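Local coordinates for protein L-iditol 2-dehydrogenase (Clostridium scindens, PDB 4OH1) that probably oxidises L-iditol and related polyols with NAD+ as a zinc-dependent member of the zinc-containing alcohol dehydrogenase family, at residues Met2-Val7 and Gly129-Ala134; Ala178-Gly183 and Thr202-Val207. All coordinates share one frame; numbering follows the deposited sequence.

Interaction 1 (Met2-Val7 and Gly129-Ala134)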
loop_
_atom_site.group_PDB
_atom_site.type_symbol
_atom_site.label_atom_id
_atom_site.label_comp_id
_atom_site.label_asym_id
_atom_site.label_seq_id
_atom_site.Cartn_x
_atom_site.Cartn_y
_atom_site.Cartn_z
HETATM N N MSE A 2 -1.785 35.681 -33.780
HETATM C CA MSE A 2 -1.794 34.289 -34.174
HETATM C C MSE A 2 -3.215 33.758 -34.194
HETATM O O MSE A 2 -4.120 34.394 -33.672
HETATM C CB MSE A 2 -1.047 33.528 -33.110
HETATM C CG MSE A 2 -1.599 33.912 -31.762
HETATM SE SE MSE A 2 -1.205 32.604 -30.488
HETATM C CE MSE A 2 -2.353 33.041 -28.957
ATOM N N ARG A 3 -3.386 32.558 -34.741
ATOM C CA ARG A 3 -4.686 31.866 -34.750
ATOM C C ARG A 3 -4.988 31.160 -33.399
ATOM O O ARG A 3 -4.158 30.455 -32.871
ATOM C CB ARG A 3 -4.710 30.839 -35.880
ATOM C CG ARG A 3 -4.389 31.458 -37.240
ATOM C CD ARG A 3 -4.527 30.472 -38.365
ATOM N NE ARG A 3 -3.538 29.414 -38.234
ATOM C CZ ARG A 3 -3.569 28.256 -38.889
ATOM N NH1 ARG A 3 -4.564 27.960 -39.714
ATOM N NH2 ARG A 3 -2.607 27.366 -38.669
ATOM N N GLN A 4 -6.166 31.379 -32.841
ATOM C CA GLN A 4 -6.595 30.666 -31.652
ATOM C C GLN A 4 -8.096 30.427 -31.718
ATOM O O GLN A 4 -8.802 31.283 -32.201
ATOM C CB GLN A 4 -6.242 31.461 -30.417
ATOM C CG GLN A 4 -6.712 30.834 -29.095
ATOM C CD GLN A 4 -6.103 31.521 -27.878
ATOM O OE1 GLN A 4 -5.426 32.517 -28.022
ATOM N NE2 GLN A 4 -6.313 30.957 -26.679
ATOM N N LEU A 5 -8.560 29.276 -31.194
ATOM C CA LEU A 5 -9.973 28.935 -31.093
ATOM C C LEU A 5 -10.502 29.262 -29.724
ATOM O O LEU A 5 -9.819 29.051 -28.753
ATOM C CB LEU A 5 -10.157 27.444 -31.279
ATOM C CG LEU A 5 -9.488 26.907 -32.526
ATOM C CD1 LEU A 5 -9.775 25.420 -32.691
ATOM C CD2 LEU A 5 -9.926 27.675 -33.719
ATOM N N PHE A 6 -11.747 29.715 -29.672
ATOM C CA PHE A 6 -12.411 30.078 -28.448
ATOM C C PHE A 6 -13.787 29.451 -28.465
ATOM O O PHE A 6 -14.400 29.230 -29.532
ATOM C CB PHE A 6 -12.575 31.600 -28.377
ATOM C CG PHE A 6 -11.284 32.343 -28.222
ATOM C CD1 PHE A 6 -10.486 32.626 -29.338
ATOM C CD2 PHE A 6 -10.855 32.761 -26.970
ATOM C CE1 PHE A 6 -9.277 33.301 -29.200
ATOM C CE2 PHE A 6 -9.634 33.448 -26.822
ATOM C CZ PHE A 6 -8.845 33.709 -27.941
ATOM N N VAL A 7 -14.281 29.159 -27.279
ATOM C CA VAL A 7 -15.645 28.718 -27.107
ATOM C C VAL A 7 -16.426 30.007 -27.135
ATOM O O VAL A 7 -16.203 30.850 -26.266
ATOM C CB VAL A 7 -15.844 28.034 -25.744
ATOM C CG1 VAL A 7 -17.319 27.708 -25.507
ATOM C CG2 VAL A 7 -15.035 26.767 -25.685
ATOM N N GLY A 129 -4.681 25.372 -25.223
ATOM C CA GLY A 129 -4.247 24.316 -26.088
ATOM C C GLY A 129 -4.516 24.552 -27.536
ATOM O O GLY A 129 -3.691 24.212 -28.360
ATOM N N PHE A 130 -5.665 25.147 -27.839
ATOM C CA PHE A 130 -6.087 25.368 -29.208
ATOM C C PHE A 130 -5.655 26.762 -29.743
ATOM O O PHE A 130 -6.437 27.562 -30.288
ATOM C CB PHE A 130 -7.592 25.156 -29.284
ATOM C CG PHE A 130 -7.996 23.720 -29.092
ATOM C CD1 PHE A 130 -7.542 22.732 -29.960
ATOM C CD2 PHE A 130 -8.852 23.357 -28.062
ATOM C CE1 PHE A 130 -7.917 21.416 -29.784
ATOM C CE2 PHE A 130 -9.221 22.036 -27.893
ATOM C CZ PHE A 130 -8.743 21.068 -28.770
ATOM N N SER A 131 -4.359 26.977 -29.615
ATOM C CA SER A 131 -3.690 28.189 -29.918
ATOM C C SER A 131 -2.387 27.825 -30.630
ATOM O O SER A 131 -1.776 26.844 -30.327
ATOM C CB SER A 131 -3.419 28.864 -28.587
ATOM O OG SER A 131 -2.958 30.126 -28.814
ATOM N N GLU A 132 -1.922 28.628 -31.551
ATOM C CA GLU A 132 -0.665 28.316 -32.229
ATOM C C GLU A 132 0.539 28.466 -31.319
ATOM O O GLU A 132 1.533 27.777 -31.514
ATOM C CB GLU A 132 -0.494 29.218 -33.440
ATOM C CG GLU A 132 -1.432 28.853 -34.565
ATOM C CD GLU A 132 -1.259 29.795 -35.744
ATOM O OE1 GLU A 132 -1.146 31.035 -35.507
ATOM O OE2 GLU A 132 -1.275 29.264 -36.889
ATOM N N TYR A 133 0.449 29.347 -30.316
ATOM C CA TYR A 133 1.527 29.520 -29.350
ATOM C C TYR A 133 0.905 29.666 -27.998
ATOM O O TYR A 133 -0.085 30.374 -27.842
ATOM C CB TYR A 133 2.381 30.786 -29.635
ATOM C CG TYR A 133 3.093 30.729 -30.965
ATOM C CD1 TYR A 133 2.455 31.100 -32.122
ATOM C CD2 TYR A 133 4.372 30.202 -31.066
ATOM C CE1 TYR A 133 3.085 30.988 -33.326
ATOM C CE2 TYR A 133 5.003 30.091 -32.283
ATOM C CZ TYR A 133 4.366 30.496 -33.390
ATOM O OH TYR A 133 4.983 30.372 -34.597
ATOM N N ALA A 134 1.466 29.006 -27.014
ATOM C CA ALA A 134 0.908 29.139 -25.674
ATOM C C ALA A 134 2.020 29.191 -24.663
ATOM O O ALA A 134 3.058 28.560 -24.872
ATOM C CB ALA A 134 -0.012 27.962 -25.376
#
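Arg3 and Glu132 clasp each other through both backbone and side chain. The guanidinium meets the carboxylate side-on: NE of Arg3 lies 2.6 Å from OE2 of Glu132 in a salt bridge, and NH2 of Arg3 donates to the same oxygen at 2.9 Å. OE2 sits within the guanidinium plane, whereas the carboxylate is turned 64° from it; both nitrogens come from the same face of the carboxylate, NE from well above its plane and NH2 lower, on the anti side. Its other oxygen, OE1, accepts the backbone N of Arg3 at 2.8 Å, from above the carboxylate plane; with both oxygens engaged, the group's rotation is fixed. Arg3 O in turn receives Glu132 N at 3.2 Å, and Leu5 N reaches Phe130 O at 2.9 Å in a nearly straight bond. These two backbone bonds flank the single bridge between Gln4 and Ser131, where the N-terminal strand runs in nearly the opposite direction to the loop leading into strand 133-137 of the GroES-like domain. Phe130 centres an inverse gamma turn, and its CB packs on CB of Leu5 while the ring leads away to Phe72. Met2, a selenomethionine with CG between its backbone N and carbonyl carbon (chi1 50°), extends its chain toward Ser131 and brings SE within 4.1 Å of CB of Tyr133, at the edge of the tyrosine ring. Farther out, OG1 of Thr328 accepts from NH1 of Arg3 and the backbone O of Glu351 from NH2.

Interaction 2 (Ala178-Gly183 and Thr202-Val207)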
loop_
_atom_site.group_PDB
_atom_site.type_symbol
_atom_site.label_atom_id
_atom_site.label_comp_id
_atom_site.label_asym_id
_atom_site.label_seq_id
_atom_site.Cartn_x
_atom_site.Cartn_y
_atom_site.Cartn_z
ATOM N N ALA A 178 -13.869 -4.405 -15.664
ATOM C CA ALA A 178 -15.022 -3.904 -16.446
ATOM C C ALA A 178 -14.849 -2.414 -16.719
ATOM O O ALA A 178 -14.655 -1.635 -15.782
ATOM C CB ALA A 178 -16.331 -4.119 -15.682
ATOM N N ILE A 179 -14.908 -2.031 -17.990
ATOM C CA ILE A 179 -14.784 -0.624 -18.380
ATOM C C ILE A 179 -16.086 -0.164 -18.977
ATOM O O ILE A 179 -16.554 -0.750 -19.943
ATOM C CB ILE A 179 -13.634 -0.416 -19.395
ATOM C CG1 ILE A 179 -12.290 -0.760 -18.759
ATOM C CG2 ILE A 179 -13.608 1.042 -19.952
ATOM C CD1 ILE A 179 -11.224 -1.107 -19.723
HETATM N N MSE A 180 -16.688 0.858 -18.377
HETATM C CA MSE A 180 -17.972 1.428 -18.888
HETATM C C MSE A 180 -17.590 2.606 -19.785
HETATM O O MSE A 180 -17.040 3.640 -19.325
HETATM C CB MSE A 180 -18.895 1.914 -17.797
HETATM C CG MSE A 180 -18.834 1.163 -16.485
HETATM SE SE MSE A 180 -19.147 -0.794 -16.740
HETATM C CE MSE A 180 -20.980 -0.467 -17.240
ATOM N N GLY A 181 -17.824 2.409 -21.067
ATOM C CA GLY A 181 -17.612 3.456 -22.086
ATOM C C GLY A 181 -16.503 3.071 -23.043
ATOM O O GLY A 181 -15.408 2.781 -22.628
ATOM N N ALA A 182 -16.804 3.029 -24.325
ATOM C CA ALA A 182 -15.805 2.701 -25.347
ATOM C C ALA A 182 -15.329 3.931 -26.122
ATOM O O ALA A 182 -15.126 3.865 -27.345
ATOM C CB ALA A 182 -16.347 1.686 -26.279
ATOM N N GLY A 183 -15.146 5.044 -25.398
ATOM C CA GLY A 183 -14.525 6.230 -25.957
ATOM C C GLY A 183 -13.008 6.202 -25.859
ATOM O O GLY A 183 -12.390 5.173 -25.606
ATOM N N THR A 202 -13.559 -6.587 -20.009
ATOM C CA THR A 202 -14.857 -6.460 -20.701
ATOM C C THR A 202 -15.257 -5.014 -20.780
ATOM O O THR A 202 -15.288 -4.300 -19.770
ATOM C CB THR A 202 -15.940 -7.170 -19.895
ATOM O OG1 THR A 202 -15.563 -8.532 -19.718
ATOM C CG2 THR A 202 -17.280 -7.116 -20.593
ATOM N N VAL A 203 -15.536 -4.555 -21.974
ATOM C CA VAL A 203 -15.995 -3.184 -22.202
ATOM C C VAL A 203 -17.492 -3.143 -22.494
ATOM O O VAL A 203 -18.062 -4.032 -23.172
ATOM C CB VAL A 203 -15.199 -2.544 -23.356
ATOM C CG1 VAL A 203 -15.707 -1.147 -23.733
ATOM C CG2 VAL A 203 -13.709 -2.458 -22.976
ATOM N N PHE A 204 -18.134 -2.100 -21.987
ATOM C CA PHE A 204 -19.573 -1.931 -22.151
ATOM C C PHE A 204 -19.851 -0.622 -22.891
ATOM O O PHE A 204 -19.247 0.371 -22.567
ATOM C CB PHE A 204 -20.277 -1.912 -20.785
ATOM C CG PHE A 204 -20.132 -3.163 -20.001
ATOM C CD1 PHE A 204 -18.970 -3.411 -19.277
ATOM C CD2 PHE A 204 -21.172 -4.091 -19.917
ATOM C CE1 PHE A 204 -18.826 -4.557 -18.507
ATOM C CE2 PHE A 204 -21.024 -5.235 -19.139
ATOM C CZ PHE A 204 -19.808 -5.444 -18.434
ATOM N N ASP A 205 -20.717 -0.642 -23.896
ATOM C CA ASP A 205 -21.163 0.603 -24.547
ATOM C C ASP A 205 -22.516 0.384 -25.210
ATOM O O ASP A 205 -22.931 -0.755 -25.303
ATOM C CB ASP A 205 -20.118 1.047 -25.595
ATOM C CG ASP A 205 -20.230 2.524 -25.974
ATOM O OD1 ASP A 205 -21.058 2.902 -26.860
ATOM O OD2 ASP A 205 -19.468 3.350 -25.421
ATOM N N ILE A 206 -23.179 1.443 -25.716
ATOM C CA ILE A 206 -24.420 1.318 -26.561
ATOM C C ILE A 206 -24.134 1.046 -28.043
ATOM O O ILE A 206 -24.883 0.376 -28.788
ATOM C CB ILE A 206 -25.219 2.616 -26.567
ATOM C CG1 ILE A 206 -25.394 3.170 -25.156
ATOM C CG2 ILE A 206 -26.586 2.376 -27.176
ATOM C CD1 ILE A 206 -25.800 2.100 -24.151
ATOM N N VAL A 207 -23.047 1.619 -28.490
ATOM C CA VAL A 207 -22.793 1.711 -29.899
ATOM C C VAL A 207 -21.974 0.515 -30.359
ATOM O O VAL A 207 -20.911 0.282 -29.853
ATOM C CB VAL A 207 -22.048 3.032 -30.167
ATOM C CG1 VAL A 207 -21.686 3.203 -31.659
ATOM C CG2 VAL A 207 -22.882 4.221 -29.591
#
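Phe204 places its ring beside Met180, a selenomethionine, by setting CG opposite its own carbonyl carbon (chi1 -62°), while the selenomethionine chain folds back through two bends (chi2 -55°, chi3 -68°). SE thereby comes 3.6 Å from CD1 of Phe204, an oblique Met-aromatic contact, and CB of Ala178 approaches CE1 of the same ring at 3.8 Å. On the other face of the sheet Ile179 and Val203 meet, backed by Val190 of helix 184-194. The two strands run parallel, laced by bonds from Ile179 N to Thr202 O, from Phe204 N to Ile179 O and from Gly181 N to Phe204 O, each 2.9 Å. They are the strands of a beta-alpha-beta unit in the Rossmann-type domain, and Gly181 and Gly183 fit its GxGxxG turn. At the C-terminal end of its strand, Asp205 divides its carboxylate between two loops: OD2 accepts Ala182 N at 2.9 Å, and OD1 uses its anti lone pair for Val207 N, also at 2.9 Å, closing an Asx turn. One carboxylate thus ties the glycine-rich turn to the loop before helix 208-216, and the two N-H donors probably help stabilise its negative charge.

In the fold
Interaction 1 and interaction 2 lie on opposite sides of the chain's centre, 32 Å apart between centres and about 16 Å between nearest atoms, and do not touch. The first anchors the N-terminal strand to the domain that carries the zinc ligands; the second joins neighbouring strands of the six-stranded parallel sheet in the Rossmann-type domain. Interaction 1 stands nearer the metal: the side chain of Phe130 is about 9 Å from a zinc ion and about 7 Å from the side chains of its ligands His74 and Glu75. Interaction 2 is away from both zinc sites, and its glycine-rich turn is placed as in relatives that bind a dinucleotide there.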